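Local coordinates for protein putative phosphinothricin n-acetyltransferase (Acinetobacter baylyi, PDB 2JLM) that probably transfers an acetyl group from acetyl-CoA to L-methionine sulfoximine and L-methionine sulfone, as a member of the GNAT acetyltransferase family, at residues Asn34-Tyr39 against Phe160-Asp165; Val92-Tyr97 against His110-Leu115; Val128-Ala133 against Ala166-Leu171. All blocks are in the same frame, centred on the assembly; numbering follows the deposited sequence.

Contact 1: residues Asn34-Tyr39 against Phe160-Asp165; sequences NSTALY and FGRWLD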
loop_
_atom_site.group_PDB
_atom_site.type_symbol
_atom_site.label_atom_id
_atom_site.label_comp_id
_atom_site.label_asym_id
_atom_site.label_seq_id
_atom_site.Cartn_x
_atom_site.Cartn_y
_atom_site.Cartn_z
ATOM N N ASN D 34 33.000 -5.364 14.540
ATOM C CA ASN D 34 34.243 -4.777 14.061
ATOM C C ASN D 34 34.271 -3.256 13.909
ATOM O O ASN D 34 35.332 -2.686 13.660
ATOM C CB ASN D 34 34.678 -5.463 12.760
ATOM C CG ASN D 34 34.901 -6.958 12.945
ATOM O OD1 ASN D 34 35.669 -7.378 13.814
ATOM N ND2 ASN D 34 34.219 -7.767 12.139
ATOM N N SER D 35 33.127 -2.594 14.075
ATOM C CA SER D 35 33.079 -1.143 13.871
ATOM C C SER D 35 32.186 -0.392 14.851
ATOM O O SER D 35 31.463 -0.994 15.657
ATOM C CB SER D 35 32.632 -0.821 12.445
ATOM O OG SER D 35 31.231 -1.003 12.307
ATOM N N THR D 36 32.244 0.934 14.759
ATOM C CA THR D 36 31.386 1.806 15.557
ATOM C C THR D 36 30.116 2.162 14.790
ATOM O O THR D 36 29.425 3.119 15.132
ATOM C CB THR D 36 32.112 3.116 15.948
ATOM O OG1 THR D 36 32.539 3.811 14.770
ATOM C CG2 THR D 36 33.324 2.822 16.808
ATOM N N ALA D 37 29.816 1.379 13.755
ATOM C CA ALA D 37 28.760 1.711 12.797
ATOM C C ALA D 37 27.375 1.313 13.283
ATOM O O ALA D 37 26.360 1.838 12.816
ATOM N N LEU D 38 27.336 0.366 14.207
ATOM C CA LEU D 38 26.092 0.018 14.871
ATOM C C LEU D 38 26.402 0.058 16.356
ATOM O O LEU D 38 27.511 -0.293 16.772
ATOM C CB LEU D 38 25.619 -1.372 14.446
ATOM C CG LEU D 38 24.111 -1.546 14.254
ATOM C CD1 LEU D 38 23.775 -2.996 13.926
ATOM C CD2 LEU D 38 23.338 -1.072 15.476
ATOM N N TYR D 39 25.449 0.506 17.161
ATOM C CA TYR D 39 25.752 0.698 18.572
ATOM C C TYR D 39 25.346 -0.484 19.455
ATOM O O TYR D 39 25.016 -0.311 20.626
ATOM C CB TYR D 39 25.217 2.044 19.079
ATOM C CG TYR D 39 26.188 3.193 18.850
ATOM C CD1 TYR D 39 26.382 4.175 19.815
ATOM C CD2 TYR D 39 26.932 3.277 17.681
ATOM C CE1 TYR D 39 27.280 5.227 19.606
ATOM C CE2 TYR D 39 27.832 4.317 17.466
ATOM C CZ TYR D 39 28.002 5.289 18.431
ATOM O OH TYR D 39 28.895 6.327 18.222
ATOM N N PHE D 160 34.215 -0.423 22.718
ATOM C CA PHE D 160 35.625 -0.785 22.674
ATOM C C PHE D 160 36.393 -0.047 23.755
ATOM O O PHE D 160 37.550 0.333 23.551
ATOM C CB PHE D 160 36.227 -0.454 21.302
ATOM C CG PHE D 160 35.533 -1.135 20.154
ATOM C CD1 PHE D 160 35.477 -2.517 20.086
ATOM C CD2 PHE D 160 34.944 -0.392 19.140
ATOM C CE1 PHE D 160 34.849 -3.153 19.021
ATOM C CE2 PHE D 160 34.311 -1.016 18.072
ATOM C CZ PHE D 160 34.265 -2.400 18.014
ATOM N N GLY D 161 35.739 0.169 24.895
ATOM C CA GLY D 161 36.375 0.798 26.047
ATOM C C GLY D 161 36.627 2.293 25.903
ATOM O O GLY D 161 37.415 2.857 26.653
ATOM N N ARG D 162 35.969 2.948 24.950
ATOM C CA ARG D 162 36.198 4.381 24.775
ATOM C C ARG D 162 34.953 5.184 24.401
ATOM O O ARG D 162 34.021 4.670 23.777
ATOM C CB ARG D 162 37.336 4.652 23.773
ATOM C CG ARG D 162 37.032 4.295 22.331
ATOM C CD ARG D 162 38.231 4.575 21.415
ATOM N NE ARG D 162 37.818 4.608 20.011
ATOM C CZ ARG D 162 37.926 3.579 19.178
ATOM N NH1 ARG D 162 38.451 2.436 19.601
ATOM N NH2 ARG D 162 37.519 3.698 17.920
ATOM N N TRP D 163 34.956 6.451 24.805
ATOM C CA TRP D 163 33.887 7.380 24.483
ATOM C C TRP D 163 33.896 7.711 22.999
ATOM O O TRP D 163 34.953 7.958 22.412
ATOM C CB TRP D 163 34.027 8.665 25.314
ATOM C CG TRP D 163 33.930 8.407 26.782
ATOM C CD1 TRP D 163 34.899 8.620 27.715
ATOM C CD2 TRP D 163 32.813 7.846 27.484
ATOM N NE1 TRP D 163 34.454 8.242 28.956
ATOM C CE2 TRP D 163 33.175 7.761 28.845
ATOM C CE3 TRP D 163 31.531 7.423 27.096
ATOM C CZ2 TRP D 163 32.301 7.272 29.832
ATOM C CZ3 TRP D 163 30.664 6.924 28.071
ATOM C CH2 TRP D 163 31.053 6.857 29.423
ATOM N N LEU D 164 32.714 7.726 22.399
ATOM C CA LEU D 164 32.573 8.060 20.986
ATOM C C LEU D 164 31.710 9.289 20.833
ATOM O O LEU D 164 30.782 9.507 21.611
ATOM C CB LEU D 164 31.915 6.907 20.233
ATOM C CG LEU D 164 32.569 5.548 20.450
ATOM C CD1 LEU D 164 31.677 4.439 19.897
ATOM C CD2 LEU D 164 33.966 5.538 19.818
ATOM N N ASP D 165 32.016 10.078 19.812
ATOM C CA ASP D 165 31.236 11.248 19.473
ATOM C C ASP D 165 30.242 10.836 18.395
ATOM O O ASP D 165 30.616 10.182 17.429
ATOM C CB ASP D 165 32.159 12.355 18.957
ATOM C CG ASP D 165 33.113 12.861 20.029
ATOM O OD1 ASP D 165 34.075 13.585 19.682
ATOM O OD2 ASP D 165 32.894 12.541 21.221
#

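Contact 2: residues Val92-Tyr97 against His110-Leu115; sequences VEHSVY and HLMNEL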
loop_
_atom_site.group_PDB
_atom_site.type_symbol
_atom_site.label_atom_id
_atom_site.label_comp_id
_atom_site.label_asym_id
_atom_site.label_seq_id
_atom_site.Cartn_x
_atom_site.Cartn_y
_atom_site.Cartn_z
ATOM N N VAL D 92 13.107 10.897 9.002
ATOM C CA VAL D 92 13.512 9.509 9.156
ATOM C C VAL D 92 15.004 9.481 9.425
ATOM O O VAL D 92 15.717 10.438 9.121
ATOM C CB VAL D 92 13.183 8.680 7.901
ATOM C CG1 VAL D 92 11.696 8.780 7.586
ATOM C CG2 VAL D 92 13.993 9.165 6.708
ATOM N N GLU D 93 15.467 8.397 10.026
ATOM C CA GLU D 93 16.886 8.179 10.189
ATOM C C GLU D 93 17.252 6.960 9.346
ATOM O O GLU D 93 16.620 5.921 9.453
ATOM C CB GLU D 93 17.237 7.947 11.654
ATOM C CG GLU D 93 18.664 7.472 11.840
ATOM C CD GLU D 93 19.065 7.391 13.304
ATOM O OE1 GLU D 93 18.277 7.847 14.162
ATOM O OE2 GLU D 93 20.171 6.876 13.593
ATOM N N HIS D 94 18.260 7.108 8.498
ATOM C CA HIS D 94 18.650 6.070 7.553
ATOM C C HIS D 94 19.946 5.411 7.972
ATOM O O HIS D 94 20.736 5.970 8.741
ATOM C CB HIS D 94 18.883 6.679 6.176
ATOM C CG HIS D 94 20.044 7.625 6.138
ATOM N ND1 HIS D 94 21.295 7.256 5.696
ATOM C CD2 HIS D 94 20.148 8.920 6.526
ATOM C CE1 HIS D 94 22.118 8.283 5.794
ATOM N NE2 HIS D 94 21.448 9.306 6.293
ATOM N N SER D 95 20.175 4.228 7.426
ATOM C CA SER D 95 21.444 3.550 7.605
ATOM C C SER D 95 21.781 2.772 6.343
ATOM O O SER D 95 20.901 2.417 5.557
ATOM C CB SER D 95 21.402 2.642 8.833
ATOM O OG SER D 95 20.191 1.905 8.879
ATOM N N VAL D 96 23.068 2.538 6.138
ATOM C CA VAL D 96 23.534 1.813 4.975
ATOM C C VAL D 96 24.719 0.942 5.381
ATOM O O VAL D 96 25.669 1.419 5.999
ATOM C CB VAL D 96 23.890 2.775 3.825
ATOM C CG1 VAL D 96 24.809 3.886 4.313
ATOM C CG2 VAL D 96 24.517 2.012 2.648
ATOM N N TYR D 97 24.637 -0.346 5.073
ATOM C CA TYR D 97 25.704 -1.284 5.414
ATOM C C TYR D 97 26.208 -1.994 4.175
ATOM O O TYR D 97 25.423 -2.508 3.382
ATOM C CB TYR D 97 25.212 -2.313 6.426
ATOM C CG TYR D 97 24.676 -1.701 7.693
ATOM C CD1 TYR D 97 23.325 -1.424 7.824
ATOM C CD2 TYR D 97 25.520 -1.397 8.763
ATOM C CE1 TYR D 97 22.817 -0.861 8.978
ATOM C CE2 TYR D 97 25.014 -0.828 9.930
ATOM C CZ TYR D 97 23.657 -0.563 10.026
ATOM O OH TYR D 97 23.122 -0.007 11.168
ATOM N N HIS D 110 25.672 4.578 -4.225
ATOM C CA HIS D 110 24.565 4.084 -5.048
ATOM C C HIS D 110 23.316 3.818 -4.211
ATOM O O HIS D 110 22.223 4.256 -4.554
ATOM C CB HIS D 110 24.948 2.773 -5.750
ATOM C CG HIS D 110 26.017 2.928 -6.778
ATOM N ND1 HIS D 110 25.910 3.813 -7.828
ATOM C CD2 HIS D 110 27.207 2.302 -6.931
ATOM C CE1 HIS D 110 26.992 3.731 -8.578
ATOM N NE2 HIS D 110 27.794 2.821 -8.057
ATOM N N LEU D 111 23.483 3.064 -3.131
ATOM C CA LEU D 111 22.364 2.757 -2.255
ATOM C C LEU D 111 21.785 4.037 -1.654
ATOM O O LEU D 111 20.564 4.229 -1.641
ATOM C CB LEU D 111 22.788 1.766 -1.172
ATOM C CG LEU D 111 22.966 0.339 -1.710
ATOM C CD1 LEU D 111 23.811 -0.527 -0.773
ATOM C CD2 LEU D 111 21.607 -0.340 -1.993
ATOM N N MET D 112 22.653 4.931 -1.183
ATOM C CA MET D 112 22.174 6.204 -0.649
ATOM C C MET D 112 21.399 6.989 -1.707
ATOM O O MET D 112 20.331 7.530 -1.427
ATOM C CB MET D 112 23.311 7.047 -0.061
ATOM C CG MET D 112 23.708 6.635 1.355
ATOM S SD MET D 112 22.295 6.498 2.476
ATOM C CE MET D 112 21.665 8.169 2.365
ATOM N N ASN D 113 21.923 7.040 -2.927
ATOM C CA ASN D 113 21.211 7.734 -3.989
ATOM C C ASN D 113 19.813 7.161 -4.212
ATOM O O ASN D 113 18.848 7.898 -4.405
ATOM C CB ASN D 113 22.008 7.724 -5.294
ATOM C CG ASN D 113 22.986 8.883 -5.390
ATOM O OD1 ASN D 113 22.729 9.978 -4.885
ATOM N ND2 ASN D 113 24.114 8.647 -6.051
ATOM N N GLU D 114 19.707 5.843 -4.199
ATOM C CA GLU D 114 18.421 5.204 -4.421
ATOM C C GLU D 114 17.495 5.453 -3.210
ATOM O O GLU D 114 16.313 5.761 -3.375
ATOM C CB GLU D 114 18.627 3.711 -4.714
ATOM C CG GLU D 114 17.421 2.987 -5.322
ATOM C CD GLU D 114 17.162 3.333 -6.792
ATOM O OE1 GLU D 114 17.940 4.109 -7.395
ATOM O OE2 GLU D 114 16.166 2.819 -7.348
ATOM N N LEU D 115 18.041 5.367 -2.000
ATOM C CA LEU D 115 17.259 5.645 -0.787
ATOM C C LEU D 115 16.722 7.070 -0.763
ATOM O O LEU D 115 15.595 7.307 -0.340
ATOM C CB LEU D 115 18.098 5.417 0.467
ATOM C CG LEU D 115 17.271 5.271 1.739
ATOM C CD1 LEU D 115 16.410 4.018 1.631
ATOM C CD2 LEU D 115 18.169 5.212 2.956
#

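Contact 3: residues Val128-Ala133 against Ala166-Leu171; sequences VGCIDA and AAFYQL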
loop_
_atom_site.group_PDB
_atom_site.type_symbol
_atom_site.label_atom_id
_atom_site.label_comp_id
_atom_site.label_asym_id
_atom_site.label_seq_id
_atom_site.Cartn_x
_atom_site.Cartn_y
_atom_site.Cartn_z
ATOM N N VAL D 128 18.013 11.956 8.563
ATOM C CA VAL D 128 19.131 12.135 9.490
ATOM C C VAL D 128 20.022 10.922 9.497
ATOM O O VAL D 128 19.554 9.796 9.685
ATOM C CB VAL D 128 18.647 12.317 10.923
ATOM C CG1 VAL D 128 19.847 12.378 11.887
ATOM C CG2 VAL D 128 17.776 13.560 11.030
ATOM N N GLY D 129 21.314 11.147 9.304
ATOM C CA GLY D 129 22.296 10.102 9.535
ATOM C C GLY D 129 23.093 10.346 10.811
ATOM O O GLY D 129 23.547 11.455 11.084
ATOM N N CYS D 130 23.263 9.301 11.601
ATOM C CA CYS D 130 24.050 9.402 12.811
ATOM C C CYS D 130 25.366 8.628 12.656
ATOM O O CYS D 130 25.364 7.411 12.546
ATOM C CB CYS D 130 23.249 8.876 14.001
ATOM S SG CYS D 130 24.107 9.047 15.571
ATOM N N ILE D 131 26.482 9.355 12.656
ATOM C CA ILE D 131 27.800 8.813 12.281
ATOM C C ILE D 131 28.845 9.074 13.375
ATOM O O ILE D 131 28.904 10.175 13.934
ATOM C CB ILE D 131 28.293 9.511 11.005
ATOM C CG1 ILE D 131 27.244 9.388 9.894
ATOM C CG2 ILE D 131 29.634 8.957 10.563
ATOM C CD1 ILE D 131 27.375 10.434 8.804
ATOM N N ASP D 132 29.661 8.073 13.684
ATOM C CA ASP D 132 30.837 8.294 14.535
ATOM C C ASP D 132 31.619 9.471 13.947
ATOM O O ASP D 132 31.923 9.491 12.756
ATOM C CB ASP D 132 31.676 7.015 14.588
ATOM C CG ASP D 132 33.047 7.220 15.218
ATOM O OD1 ASP D 132 33.451 8.378 15.464
ATOM O OD2 ASP D 132 33.735 6.201 15.457
ATOM N N ALA D 133 31.922 10.469 14.768
ATOM C CA ALA D 133 32.552 11.683 14.259
ATOM C C ALA D 133 33.942 11.447 13.661
ATOM O O ALA D 133 34.456 12.295 12.936
ATOM C CB ALA D 133 32.609 12.756 15.353
ATOM N N ALA D 166 28.978 11.191 18.579
ATOM C CA ALA D 166 27.947 10.893 17.595
ATOM C C ALA D 166 27.641 12.146 16.776
ATOM O O ALA D 166 27.025 13.082 17.275
ATOM C CB ALA D 166 26.700 10.401 18.285
ATOM N N ALA D 167 28.087 12.173 15.524
ATOM C CA ALA D 167 27.836 13.330 14.673
ATOM C C ALA D 167 26.510 13.140 13.959
ATOM O O ALA D 167 26.164 12.020 13.576
ATOM C CB ALA D 167 28.955 13.510 13.666
ATOM N N PHE D 168 25.762 14.227 13.801
ATOM C CA PHE D 168 24.490 14.158 13.095
ATOM C C PHE D 168 24.561 14.902 11.792
ATOM O O PHE D 168 24.980 16.056 11.735
ATOM C CB PHE D 168 23.347 14.685 13.963
ATOM C CG PHE D 168 23.041 13.805 15.132
ATOM C CD1 PHE D 168 23.740 13.946 16.320
ATOM C CD2 PHE D 168 22.088 12.808 15.031
ATOM C CE1 PHE D 168 23.473 13.121 17.396
ATOM C CE2 PHE D 168 21.818 11.976 16.105
ATOM C CZ PHE D 168 22.508 12.137 17.289
ATOM N N TYR D 169 24.170 14.217 10.730
ATOM C CA TYR D 169 24.087 14.838 9.420
ATOM C C TYR D 169 22.642 14.743 8.923
ATOM O O TYR D 169 21.959 13.728 9.115
ATOM C CB TYR D 169 25.093 14.188 8.451
ATOM C CG TYR D 169 26.519 14.614 8.752
ATOM C CD1 TYR D 169 27.231 14.032 9.788
ATOM C CD2 TYR D 169 27.131 15.640 8.033
ATOM C CE1 TYR D 169 28.531 14.438 10.093
ATOM C CE2 TYR D 169 28.429 16.050 8.327
ATOM C CZ TYR D 169 29.121 15.442 9.357
ATOM O OH TYR D 169 30.403 15.845 9.662
ATOM N N GLN D 170 22.162 15.809 8.306
ATOM C CA GLN D 170 20.782 15.812 7.846
ATOM C C GLN D 170 20.693 16.313 6.417
ATOM O O GLN D 170 21.499 17.143 5.968
ATOM C CB GLN D 170 19.917 16.696 8.751
ATOM C CG GLN D 170 20.029 18.198 8.408
ATOM C CD GLN D 170 19.112 19.040 9.250
ATOM O OE1 GLN D 170 19.445 19.407 10.380
ATOM N NE2 GLN D 170 17.939 19.349 8.710
ATOM N N LEU D 171 19.701 15.802 5.699
ATOM C CA LEU D 171 19.429 16.259 4.351
ATOM C C LEU D 171 17.984 16.733 4.327
ATOM O O LEU D 171 17.074 15.968 4.648
ATOM C CB LEU D 171 19.624 15.105 3.370
ATOM C CG LEU D 171 19.126 15.320 1.941
ATOM C CD1 LEU D 171 20.030 16.316 1.227
ATOM C CD2 LEU D 171 19.073 13.991 1.193
#

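Contact 1: residues Asn34-Tyr39 against Phe160-Asp165
Thr36 and Tyr39 close on the side chain of Leu164, and this apolar cluster is the dense part of the contact. The Thr36 methyl CG2 lies 3.9 Å from CD1 of Leu164 and is almost as near to its CD2, so it rests against the fork of the leucine. The other Thr36 branch, OG1, sits between the backbone N and the carbonyl carbon (chi1 58°) and is hydrogen-bonded to Asp132 instead; the torsion thus gives the carboxylate the hydroxyl and the leucine the methyl. Tyr39 runs past Leu164 in the opposite direction. Its OH comes to 3.7 Å from Leu164 CB, while its ring carbon CZ is 4.0 Å from Leu164 CD1, a van der Waals fit in which the leucine approaches the ring obliquely. The Tyr39 ring also stacks on that of Tyr88 of the second subunit.

The solvent side is made of exposed side chains and meets mostly backbone. Phe160 turns the edge of its ring to the end of helix 17-34: the carbonyl O of Ser35 lies near the ring plane, 3.7 Å from CE2 of Phe160. That oxygen also accepts a hydrogen bond from Lys159. The guanidinium of Arg162 only brushes Thr36, NH2 standing 4.4 Å from CG2. Ser35 shapes the chain here by an ST turn, its OG accepting from Ala37 N at 3.1 Å and also hydrogen-bonded to Ala31 O.

The contact therefore joins the loop between helices 17-34 and 46-58 to the start of strand 162-172, which pairs with strand 148-159 through Leu164 and Gly157.

Contact 2: residues Val92-Tyr97 against His110-Leu115
His94 and Val96 of strand 91-98 face Leu111, Met112 and Leu115 of helix 107-121, the first strand and the helix of a beta-alpha-beta unit completed by strand 126-132, within the GNAT fold. The two segments run roughly antiparallel, their directions 151° apart, with their axes 9.3 Å apart at the closest approach, a spacing bridged by side chains.

Apolar packing comes from three residues of the helix. Leu115 puts CD2 3.6 Å from CB of His94, at the root of the imidazole. Val96 fits between Leu111 and Met112: its CG2 is 4.2 Å from Leu111 CB, and its CG1 is 4.1 Å from Met112 SD. The branches divide in this way because CG2 lies anti to the backbone N while CG1 sits between N and the carbonyl carbon (chi1 50°). The side chain of Val96 also lies about 3 Å from a bound acetate, probably from the crystallisation liquor.

The sulfur-aromatic interaction belongs to Met112 and His94, whose side chains cross at about a right angle. Bends at chi2 and chi3 fold the methionine so that its methyl lies over one imidazole face, while SD stands obliquely, 4.2 Å from the ring centroid and 54° off the normal. His142 and Phe147 also meet this ring, making the histidine part of a buried aromatic cluster.

Polar satisfaction is incomplete: His94 ND1 is buried here and has no hydrogen-bonding partner in the model; it lies 3.5 Å from both SD and CE of Met112.

Contact 3: residues Val128-Ala133 against Ala166-Leu171
Cys130 brings its sulfur obliquely against the ring of Phe168, a Cys sulfur-aromatic contact with SG 3.8 Å from CE2 and 4.2 Å from the ring centroid, 29° off the normal. With SG anti to the backbone N, the thiol touches both this ring and the small Ala166, whose CB is 4.0 Å from SG. On the far side of the cysteine along the strand, Val128 brings CG1 to the edge of the same ring, in its plane, 3.9 Å from CD2. Phe168 is thus the bump on this face, with Val128 and Cys130 forming the hollow that receives it. The second subunit adds to this side, its Ile153 packing on Val128 and its Tyr88 on Cys130 and Ala166.

These residues belong to adjacent antiparallel strands of the mixed GNAT sheet, 126-132 and 162-172. Gly129 with Tyr169 and Ile131 with Ala167 form the hydrogen-bonded pairs, each joined by two backbone bonds. Tyr169 N to Gly129 O is nearly straight at 177°. Ala167 N lies 2.7 Å from Ile131 O, with the donor tilted 22° from the carbonyl plane. Cys130 with Phe168 is a non-hydrogen-bonded pair between them.

The reverse face has a different relief. Gly129 adds no side chain beside Tyr169, and Ile131 reaches over to the tyrosine, the two side chains crossing at about a right angle with CD1 3.7 Å from Tyr169 CD1. Helix 136-144 covers both, through Ser138 and His142 on Ile131 and Ile139 and Gln143 on Tyr169. Farther along, the CB atoms of Ala133 and Ala167 lie 4.1 Å apart.

How the contacts relate
All three contacts reach one mixed sheet, and contact 3 stands between the other two. Its strand 126-132 borders strand 91-98 of contact 2, where Val92 O lies 2.8 Å from Val128 N, a probable hydrogen bond. Contact 1 shares strand 162-172 with contact 3 and meets it again where Ala133 N lies 3.0 Å from Asp165 O, another probable hydrogen bond. Contacts 1 and 2 lie farther apart, about 21 Å between centres, yet Leu38 CG still comes within 3.6 Å of Tyr97 OH. The acetate near Val96 in contact 2 has a counterpart in contact 3, where an acetate, probably also from the crystallisation liquor, is about 4 Å from Gly129; such ions often mark pockets.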